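Local coordinates for sulfur carrier protein ThiS adenylyltransferase (Escherichia coli, PDB 1ZUD), which catalyses the ATP-dependent adenylation of the C-terminal glycine of the sulfur carrier protein ThiS in thiamin biosynthesis, at residues Gln30-Gly35 with Val56-Asp61; Pro82-Ser87 with Ala102-Leu107; Ala119-Asp124 with Pro145-Ser150. All blocks are in the same frame, centred on the assembly; numbering follows the deposited sequence. Where two conformers were deposited one is given.

Contact 1 (Gln30-Gly35 with Val56-Asp61)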
loop_
_atom_site.group_PDB
_atom_site.type_symbol
_atom_site.label_atom_id
_atom_site.label_comp_id
_atom_site.label_asym_id
_atom_site.label_seq_id
_atom_site.Cartn_x
_atom_site.Cartn_y
_atom_site.Cartn_z
ATOM N N GLN C 30 -3.343 -20.304 11.104
ATOM C CA GLN C 30 -2.110 -19.954 11.778
ATOM C C GLN C 30 -1.152 -19.280 10.824
ATOM O O GLN C 30 -0.858 -19.794 9.723
ATOM C CB GLN C 30 -1.446 -21.210 12.437
ATOM C CG GLN C 30 -0.094 -20.787 13.119
ATOM C CD GLN C 30 0.520 -21.862 14.002
ATOM O OE1 GLN C 30 -0.195 -22.621 14.684
ATOM N NE2 GLN C 30 1.837 -21.920 14.011
ATOM N N VAL C 31 -0.631 -18.125 11.222
ATOM C CA VAL C 31 0.297 -17.390 10.338
ATOM C C VAL C 31 1.602 -17.156 11.051
ATOM O O VAL C 31 1.633 -16.792 12.256
ATOM C CB VAL C 31 -0.299 -15.998 9.898
ATOM C CG1 VAL C 31 0.784 -15.131 9.176
ATOM C CG2 VAL C 31 -1.453 -16.209 8.905
ATOM N N LEU C 32 2.689 -17.426 10.350
ATOM C CA LEU C 32 4.004 -17.158 10.911
ATOM C C LEU C 32 4.548 -15.888 10.236
ATOM O O LEU C 32 4.708 -15.837 8.992
ATOM C CB LEU C 32 4.988 -18.334 10.674
ATOM C CG LEU C 32 6.491 -18.133 10.965
ATOM C CD1 LEU C 32 6.790 -17.900 12.494
ATOM C CD2 LEU C 32 7.225 -19.349 10.441
ATOM N N ILE C 33 4.849 -14.870 11.062
ATOM C CA ILE C 33 5.444 -13.625 10.561
ATOM C C ILE C 33 6.926 -13.634 10.996
ATOM O O ILE C 33 7.264 -13.611 12.204
ATOM C CB ILE C 33 4.730 -12.351 11.131
ATOM C CG1 ILE C 33 3.224 -12.382 10.729
ATOM C CG2 ILE C 33 5.449 -11.052 10.581
ATOM C CD1 ILE C 33 2.324 -11.310 11.471
ATOM N N ILE C 34 7.822 -13.705 10.024
ATOM C CA ILE C 34 9.247 -13.706 10.350
ATOM C C ILE C 34 9.817 -12.309 10.084
ATOM O O ILE C 34 9.913 -11.893 8.945
ATOM C CB ILE C 34 9.971 -14.750 9.512
ATOM C CG1 ILE C 34 9.257 -16.102 9.691
ATOM C CG2 ILE C 34 11.393 -14.910 10.013
ATOM C CD1 ILE C 34 9.829 -17.176 8.739
ATOM N N GLY C 35 10.174 -11.585 11.154
ATOM C CA GLY C 35 10.658 -10.220 11.015
ATOM C C GLY C 35 9.604 -9.264 11.550
ATOM O O GLY C 35 8.502 -9.221 11.059
ATOM N N VAL C 56 2.223 -16.233 14.967
ATOM C CA VAL C 56 3.510 -16.519 15.566
ATOM C C VAL C 56 4.422 -15.379 15.096
ATOM O O VAL C 56 4.532 -15.112 13.900
ATOM C CB VAL C 56 3.985 -17.965 15.142
ATOM C CG1 VAL C 56 5.297 -18.339 15.861
ATOM C CG2 VAL C 56 2.922 -19.010 15.613
ATOM N N LEU C 57 5.071 -14.701 16.051
ATOM C CA LEU C 57 5.840 -13.493 15.771
ATOM C C LEU C 57 7.270 -13.779 16.136
ATOM O O LEU C 57 7.593 -13.920 17.296
ATOM C CB LEU C 57 5.245 -12.341 16.624
ATOM C CG LEU C 57 3.679 -12.239 16.632
ATOM C CD1 LEU C 57 3.126 -11.696 17.966
ATOM C CD2 LEU C 57 3.225 -11.324 15.491
ATOM N N ALA C 58 8.131 -13.824 15.135
ATOM C CA ALA C 58 9.538 -14.158 15.371
ATOM C C ALA C 58 10.443 -12.974 15.011
ATOM O O ALA C 58 10.330 -12.401 13.909
ATOM C CB ALA C 58 9.904 -15.422 14.497
ATOM N N ASP C 59 11.333 -12.594 15.925
ATOM C CA ASP C 59 12.296 -11.525 15.624
ATOM C C ASP C 59 13.390 -11.622 16.692
ATOM O O ASP C 59 13.104 -11.974 17.830
ATOM C CB ASP C 59 11.626 -10.132 15.661
ATOM C CG ASP C 59 12.520 -8.992 15.042
ATOM O OD1 ASP C 59 12.379 -8.624 13.831
ATOM O OD2 ASP C 59 13.380 -8.451 15.780
ATOM N N ASP C 60 14.631 -11.331 16.324
ATOM C CA ASP C 60 15.692 -11.401 17.301
ATOM C C ASP C 60 16.185 -10.031 17.787
ATOM O O ASP C 60 17.170 -9.999 18.497
ATOM C CB ASP C 60 16.876 -12.188 16.744
ATOM C CG ASP C 60 17.578 -11.452 15.601
ATOM O OD1 ASP C 60 17.018 -10.465 15.047
ATOM O OD2 ASP C 60 18.701 -11.872 15.251
ATOM N N ASP C 61 15.516 -8.925 17.437
ATOM C CA ASP C 61 15.990 -7.592 17.835
ATOM C C ASP C 61 15.290 -7.007 19.061
ATOM O O ASP C 61 14.314 -7.541 19.495
ATOM C CB ASP C 61 15.785 -6.607 16.692
ATOM C CG ASP C 61 16.729 -6.862 15.524
ATOM O OD1 ASP C 61 16.236 -6.974 14.377
ATOM O OD2 ASP C 61 17.962 -6.936 15.751
#

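Contact 2 (Pro82-Ser87 with Ala102-Leu107)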
loop_
_atom_site.group_PDB
_atom_site.type_symbol
_atom_site.label_atom_id
_atom_site.label_comp_id
_atom_site.label_asym_id
_atom_site.label_seq_id
_atom_site.Cartn_x
_atom_site.Cartn_y
_atom_site.Cartn_z
ATOM N N PRO C 82 12.687 -6.556 24.092
ATOM C CA PRO C 82 12.651 -7.549 22.981
ATOM C C PRO C 82 11.449 -7.330 22.047
ATOM O O PRO C 82 10.328 -7.269 22.515
ATOM C CB PRO C 82 12.554 -8.906 23.703
ATOM C CG PRO C 82 13.009 -8.570 25.183
ATOM C CD PRO C 82 12.496 -7.200 25.417
ATOM N N LYS C 83 11.689 -7.275 20.724
ATOM C CA LYS C 83 10.611 -7.006 19.787
ATOM C C LYS C 83 9.458 -7.983 19.778
ATOM O O LYS C 83 8.295 -7.558 19.685
ATOM C CB LYS C 83 11.136 -6.834 18.354
ATOM C CG LYS C 83 11.641 -5.435 18.071
ATOM C CD LYS C 83 12.040 -5.265 16.607
ATOM C CE LYS C 83 12.860 -4.004 16.480
ATOM N NZ LYS C 83 13.397 -3.776 15.102
ATOM N N SER C 84 9.743 -9.283 19.850
ATOM C CA SER C 84 8.635 -10.251 19.815
ATOM C C SER C 84 7.758 -10.162 21.080
ATOM O O SER C 84 6.525 -10.305 21.023
ATOM C CB SER C 84 9.171 -11.687 19.577
ATOM O OG SER C 84 9.773 -12.226 20.733
ATOM N N GLN C 85 8.379 -9.872 22.217
ATOM C CA GLN C 85 7.622 -9.753 23.469
ATOM C C GLN C 85 6.735 -8.519 23.460
ATOM O O GLN C 85 5.555 -8.584 23.838
ATOM C CB GLN C 85 8.589 -9.693 24.655
ATOM C CG GLN C 85 7.975 -9.227 26.001
ATOM C CD GLN C 85 9.053 -9.043 27.097
ATOM O OE1 GLN C 85 9.058 -8.039 27.822
ATOM N NE2 GLN C 85 9.961 -10.008 27.210
ATOM N N VAL C 86 7.319 -7.378 23.079
ATOM C CA VAL C 86 6.601 -6.108 22.983
ATOM C C VAL C 86 5.431 -6.248 21.989
ATOM O O VAL C 86 4.325 -5.779 22.245
ATOM C CB VAL C 86 7.567 -4.954 22.476
ATOM C CG1 VAL C 86 6.780 -3.719 22.097
ATOM C CG2 VAL C 86 8.619 -4.608 23.564
ATOM N N SER C 87 5.698 -6.868 20.841
ATOM C CA SER C 87 4.687 -7.084 19.793
ATOM C C SER C 87 3.536 -7.934 20.331
ATOM O O SER C 87 2.368 -7.603 20.132
ATOM C CB SER C 87 5.318 -7.810 18.568
ATOM O OG SER C 87 6.267 -6.977 17.882
ATOM N N ALA C 102 5.139 -15.529 20.843
ATOM C CA ALA C 102 6.400 -14.789 20.679
ATOM C C ALA C 102 7.593 -15.676 20.582
ATOM O O ALA C 102 7.803 -16.487 21.469
ATOM C CB ALA C 102 6.632 -13.826 21.909
ATOM N N LEU C 103 8.390 -15.526 19.531
ATOM C CA LEU C 103 9.654 -16.297 19.397
ATOM C C LEU C 103 10.777 -15.264 19.252
ATOM O O LEU C 103 10.966 -14.669 18.158
ATOM C CB LEU C 103 9.669 -17.181 18.131
ATOM C CG LEU C 103 8.491 -18.159 18.005
ATOM C CD1 LEU C 103 8.642 -19.030 16.732
ATOM C CD2 LEU C 103 8.480 -19.079 19.212
ATOM N N GLN C 104 11.516 -15.023 20.330
ATOM C CA GLN C 104 12.603 -14.049 20.263
ATOM C C GLN C 104 13.832 -14.810 19.744
ATOM O O GLN C 104 14.690 -15.251 20.514
ATOM C CB GLN C 104 12.899 -13.458 21.639
ATOM C CG GLN C 104 13.910 -12.301 21.625
ATOM C CD GLN C 104 13.417 -11.049 20.890
ATOM O OE1 GLN C 104 12.209 -10.846 20.668
ATOM N NE2 GLN C 104 14.356 -10.203 20.514
ATOM N N GLN C 105 13.894 -15.011 18.440
ATOM C CA GLN C 105 15.026 -15.719 17.927
ATOM C C GLN C 105 15.147 -15.486 16.423
ATOM O O GLN C 105 14.231 -14.923 15.787
ATOM C CB GLN C 105 14.899 -17.220 18.318
ATOM C CG GLN C 105 13.822 -17.947 17.568
ATOM C CD GLN C 105 13.649 -19.395 17.996
ATOM O OE1 GLN C 105 12.783 -19.710 18.806
ATOM N NE2 GLN C 105 14.480 -20.283 17.447
ATOM N N ARG C 106 16.309 -15.853 15.880
ATOM C CA ARG C 106 16.597 -15.748 14.445
ATOM C C ARG C 106 16.304 -17.177 14.053
ATOM O O ARG C 106 17.104 -18.074 14.313
ATOM C CB ARG C 106 18.081 -15.426 14.185
ATOM C CG ARG C 106 18.449 -15.332 12.681
ATOM C CD ARG C 106 19.898 -14.884 12.485
ATOM N NE ARG C 106 20.321 -14.826 11.084
ATOM C CZ ARG C 106 20.639 -15.886 10.331
ATOM N NH1 ARG C 106 20.587 -17.118 10.834
ATOM N NH2 ARG C 106 21.030 -15.709 9.068
ATOM N N LEU C 107 15.135 -17.371 13.466
ATOM C CA LEU C 107 14.676 -18.706 13.118
ATOM C C LEU C 107 15.528 -19.293 12.065
ATOM O O LEU C 107 15.663 -18.716 10.995
ATOM C CB LEU C 107 13.248 -18.668 12.585
ATOM C CG LEU C 107 12.092 -18.536 13.570
ATOM C CD1 LEU C 107 10.758 -18.482 12.805
ATOM C CD2 LEU C 107 12.124 -19.742 14.532
#

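Contact 3 (Ala119-Asp124 with Pro145-Ser150). With NA (sodium ion), chain J.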
loop_
_atom_site.group_PDB
_atom_site.type_symbol
_atom_site.label_atom_id
_atom_site.label_comp_id
_atom_site.label_asym_id
_atom_site.label_seq_id
_atom_site.Cartn_x
_atom_site.Cartn_y
_atom_site.Cartn_z
ATOM N N ALA C 119 2.625 -23.422 10.539
ATOM C CA ALA C 119 1.876 -22.294 9.938
ATOM C C ALA C 119 1.104 -22.687 8.670
ATOM O O ALA C 119 1.537 -23.574 7.910
ATOM C CB ALA C 119 2.849 -21.135 9.577
ATOM N N ASP C 120 -0.051 -22.054 8.454
ATOM C CA ASP C 120 -0.793 -22.266 7.187
ATOM C C ASP C 120 -0.179 -21.397 6.107
ATOM O O ASP C 120 -0.275 -21.670 4.880
ATOM C CB ASP C 120 -2.243 -21.893 7.367
ATOM C CG ASP C 120 -2.944 -22.835 8.331
ATOM O OD1 ASP C 120 -2.950 -24.050 8.031
ATOM O OD2 ASP C 120 -3.458 -22.378 9.381
ATOM N N VAL C 121 0.438 -20.309 6.531
ATOM C CA VAL C 121 1.097 -19.421 5.545
ATOM C C VAL C 121 2.197 -18.667 6.251
ATOM O O VAL C 121 2.067 -18.334 7.438
ATOM C CB VAL C 121 0.099 -18.395 4.891
ATOM C CG1 VAL C 121 -0.575 -17.530 5.949
ATOM C CG2 VAL C 121 0.873 -17.471 3.945
ATOM N N VAL C 122 3.267 -18.385 5.527
ATOM C CA VAL C 122 4.399 -17.691 6.137
ATOM C C VAL C 122 4.577 -16.294 5.515
ATOM O O VAL C 122 4.479 -16.130 4.279
ATOM C CB VAL C 122 5.701 -18.530 5.933
ATOM C CG1 VAL C 122 6.979 -17.735 6.435
ATOM C CG2 VAL C 122 5.575 -19.876 6.641
ATOM N N LEU C 123 4.800 -15.282 6.360
ATOM C CA LEU C 123 5.106 -13.949 5.821
ATOM C C LEU C 123 6.580 -13.709 6.065
ATOM O O LEU C 123 7.054 -13.728 7.231
ATOM C CB LEU C 123 4.324 -12.814 6.489
ATOM C CG LEU C 123 2.818 -12.687 6.522
ATOM C CD1 LEU C 123 2.380 -11.201 6.455
ATOM C CD2 LEU C 123 2.226 -13.489 5.440
ATOM N N ASP C 124 7.330 -13.566 4.970
ATOM C CA ASP C 124 8.765 -13.264 5.054
ATOM C C ASP C 124 8.909 -11.720 5.108
ATOM O O ASP C 124 8.731 -11.036 4.122
ATOM C CB ASP C 124 9.528 -13.804 3.845
ATOM C CG ASP C 124 10.946 -13.217 3.711
ATOM O OD1 ASP C 124 11.513 -12.659 4.688
ATOM O OD2 ASP C 124 11.505 -13.314 2.592
ATOM N N PRO C 145 2.541 -22.051 1.715
ATOM C CA PRO C 145 2.523 -20.812 0.948
ATOM C C PRO C 145 3.428 -19.778 1.601
ATOM O O PRO C 145 3.498 -19.680 2.838
ATOM C CB PRO C 145 1.045 -20.371 0.995
ATOM C CG PRO C 145 0.286 -21.588 1.325
ATOM C CD PRO C 145 1.180 -22.490 2.119
ATOM N N LEU C 146 4.092 -18.984 0.779
ATOM C CA LEU C 146 5.006 -17.963 1.270
ATOM C C LEU C 146 4.674 -16.587 0.633
ATOM O O LEU C 146 4.568 -16.446 -0.599
ATOM C CB LEU C 146 6.490 -18.379 0.975
ATOM C CG LEU C 146 7.597 -17.331 1.223
ATOM C CD1 LEU C 146 7.635 -16.950 2.699
ATOM C CD2 LEU C 146 8.956 -17.858 0.811
ATOM N N ILE C 147 4.466 -15.579 1.477
ATOM C CA ILE C 147 4.180 -14.234 0.966
ATOM C C ILE C 147 5.379 -13.423 1.356
ATOM O O ILE C 147 5.647 -13.199 2.536
ATOM C CB ILE C 147 2.856 -13.667 1.585
ATOM C CG1 ILE C 147 1.691 -14.580 1.180
ATOM C CG2 ILE C 147 2.604 -12.237 1.083
ATOM C CD1 ILE C 147 0.350 -14.346 1.937
ATOM N N THR C 148 6.101 -12.931 0.368
ATOM C CA THR C 148 7.317 -12.219 0.676
ATOM C C THR C 148 7.342 -10.820 0.139
ATOM O O THR C 148 6.840 -10.566 -0.942
ATOM C CB THR C 148 8.595 -13.019 0.108
ATOM O OG1 THR C 148 9.795 -12.279 0.387
ATOM C CG2 THR C 148 8.494 -13.204 -1.437
ATOM N N ALA C 149 7.966 -9.912 0.873
ATOM C CA ALA C 149 8.043 -8.517 0.399
ATOM C C ALA C 149 9.319 -7.865 0.895
ATOM O O ALA C 149 9.944 -8.363 1.795
ATOM C CB ALA C 149 6.800 -7.721 0.882
ATOM N N SER C 150 9.709 -6.753 0.269
ATOM C CA SER C 150 10.899 -6.043 0.663
ATOM C C SER C 150 10.689 -4.566 0.281
ATOM O O SER C 150 9.770 -4.204 -0.505
ATOM C CB SER C 150 12.129 -6.609 -0.083
ATOM O OG SER C 150 11.910 -6.526 -1.484
HETATM NA NA NA J . 3.035 -25.325 7.188
HETATM O O HOH W 1 0.900 -26.120 6.394
HETATM O O HOH W 2 3.711 -27.664 6.515
#

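Contact 1 (Gln30-Gly35 with Val56-Asp61)
The first torsion of Val-56 (chi1 -175°) puts CG1 opposite the backbone N and CG2 beside it, which gives each methyl its own partner on strand 30-34. Leu-32 has the same kind of turn (chi1 169°), and its CD1 reaches across to strand 54-58, 3.7 Å from Val-56 CG1, the two side chains crossing at a slant. Gln-30, extended along its whole chain, lays its amide against the other branch, with Gln-30 NE2 3.5 Å from Val-56 CG2; a long, flexible side chain suits this partly exposed position.

The two strands run parallel. Val-56 N gives its hydrogen to Val-31 O (2.8 Å) and Ile-33 N to Val-56 O (2.9 Å); farther on, Ala-58 N bonds to Ile-33 O (3.1 Å) and Gly-35 N to Ala-58 O (2.9 Å). All four bonds are nearly straight. Beta-branched valine and isoleucine, with leucine, suit so buried a pair of strands. Ile-33 and Leu-57 lie side by side on one face; Leu-32, Ile-34, Val-56 and Ala-58 fill the other, where Leu-32 and Ile-34 meet helix 109-118 and the small Ala-58 lies against Leu-103 and Leu-107.

At Gly-35, phi is positive (109°), and a side chain would press on the preceding carbonyl oxygen. Asp-59 OD1 lies 3.6 Å from Gly-35 C and accepts from Leu-36 N, while OD2 accepts from Asp-61 N in an Asx turn. Strand 30-34, the glycine-rich turn that follows, helix 40-50 and strand 54-58 form the beta-alpha-beta unit of a Rossmann-type nucleotide fold, with Asp-59, an ATP-binding residue, just after Ala-58.

Contact 2 (Pro82-Ser87 with Ala102-Leu107)
A polar contact joins the first turn of helix 83-94 to the Ala-102 to Gln-104 region of the edge strand, with Gln-104 reaching across to Ser-84. Gln-104 OE1 takes two hydrogens from that one residue: Ser-84 OG at 2.8 Å, on a lone pair in the carbonyl plane, and Ser-84 N at 3.0 Å. The bend of the glutamine chain (chi2 65°) folds its amide back against the helix start, and the serine hydroxyl sits between its own N and carbonyl carbon (chi1 75°), which brings OG and N to the same acceptor.

Ser-84 N, in the first turn, has no earlier helical carbonyl to bond, so an outside acceptor suits it, and the positive end of the helix would probably polarise OE1 further. The amide is fixed at its other end too, since NE2 bonds to Asp-61 O. Pro-82, at the N-cap position, rests CB 3.6 Å from Gln-104 CD, and Ala-102 is small enough to bring its CB to 3.6 Å from Ser-84 O. Putting a leucine in place of Gln-104 would probably leave Ser-84 N and OG, and Asp-61 O, without their mate.

Gln-104 is itself the centre of an inverse gamma turn, with a weak bond from Gln-105 N to Leu-103 O. Helix N-termini at the carboxyl ends of parallel strands are usual in Rossmann-type folds, and here the segments contribute Lys-83 and Leu-107, both ATP-binding residues.

Contact 3 (Ala119-Asp124 with Pro145-Ser150)
Val-122 and its neighbours are held to strand 146-152 by backbone bonds in parallel register: Val-122 N to Pro-145 O (3.0 Å), Ile-147 N to Val-122 O (2.9 Å) and Asp-124 N to Ile-147 O (3.0 Å). Pro-145, with no N-H to offer, fits the strand start, where its ring lies against Asp-120 O.

Apolar contacts fill both faces. On one, Ile-147 CD1 meets Val-121 CG2 at 3.8 Å, and Leu-123 lies alongside Ile-147, its CD2 3.9 Å from Ile-147 CB; helix 191-210 covers this side. On the other, Leu-146 CD1 packs on Val-122 CG1 (3.9 Å) and Asp-124 CB.

Polar groups gather at the C-terminal end. Asp-124 CG (chi1 166°) and Thr-148 OG1 (chi1 178°) are both anti to the backbone N, which sets the two polar groups side by side, and Thr-148 OG1 and Asp-124 OD2 are hydrogen-bonded at 3.0 Å. Asp-124 OD2 also forms a salt bridge with Arg-132, and OD1 bonds to Thr-126 OG1, so the buried carboxylate is well satisfied. Ser-150 OG bonds to Ile-63 O of the ThiS chain.

Metal binding marks the opposite end: Ala-119 O holds the sodium ion at 2.4 Å with the carbonyl oxygens of Val-116 and Ala-117, Thr-144 OG1 and two waters. Strand 121-124, helix 129-141 and strand 146-152 make up a beta-alpha-beta crossover of the central sheet in this Rossmann-type fold.

Overall arrangement
Along the chain the three contacts come in series, each closing before the next opens, and all reach one mixed sheet. The five strands concerned run side by side in the order 99-103, 54-58, 30-34, 121-124, 146-152, so contact 1 lies between the other two. Its centre is about 7 Å from that of contact 2 and about 10 Å from that of contact 3, whereas contacts 2 and 3 have centres about 17 Å apart and do not touch. Leu-57 O to Leu-103 N joins contacts 1 and 2, and Leu-32 O to Leu-123 N joins contacts 1 and 3. Contacts 1 and 2 carry ATP-binding residues, while contact 3 reaches ThiS through Ser-150, consistent with adenylation of its C-terminus.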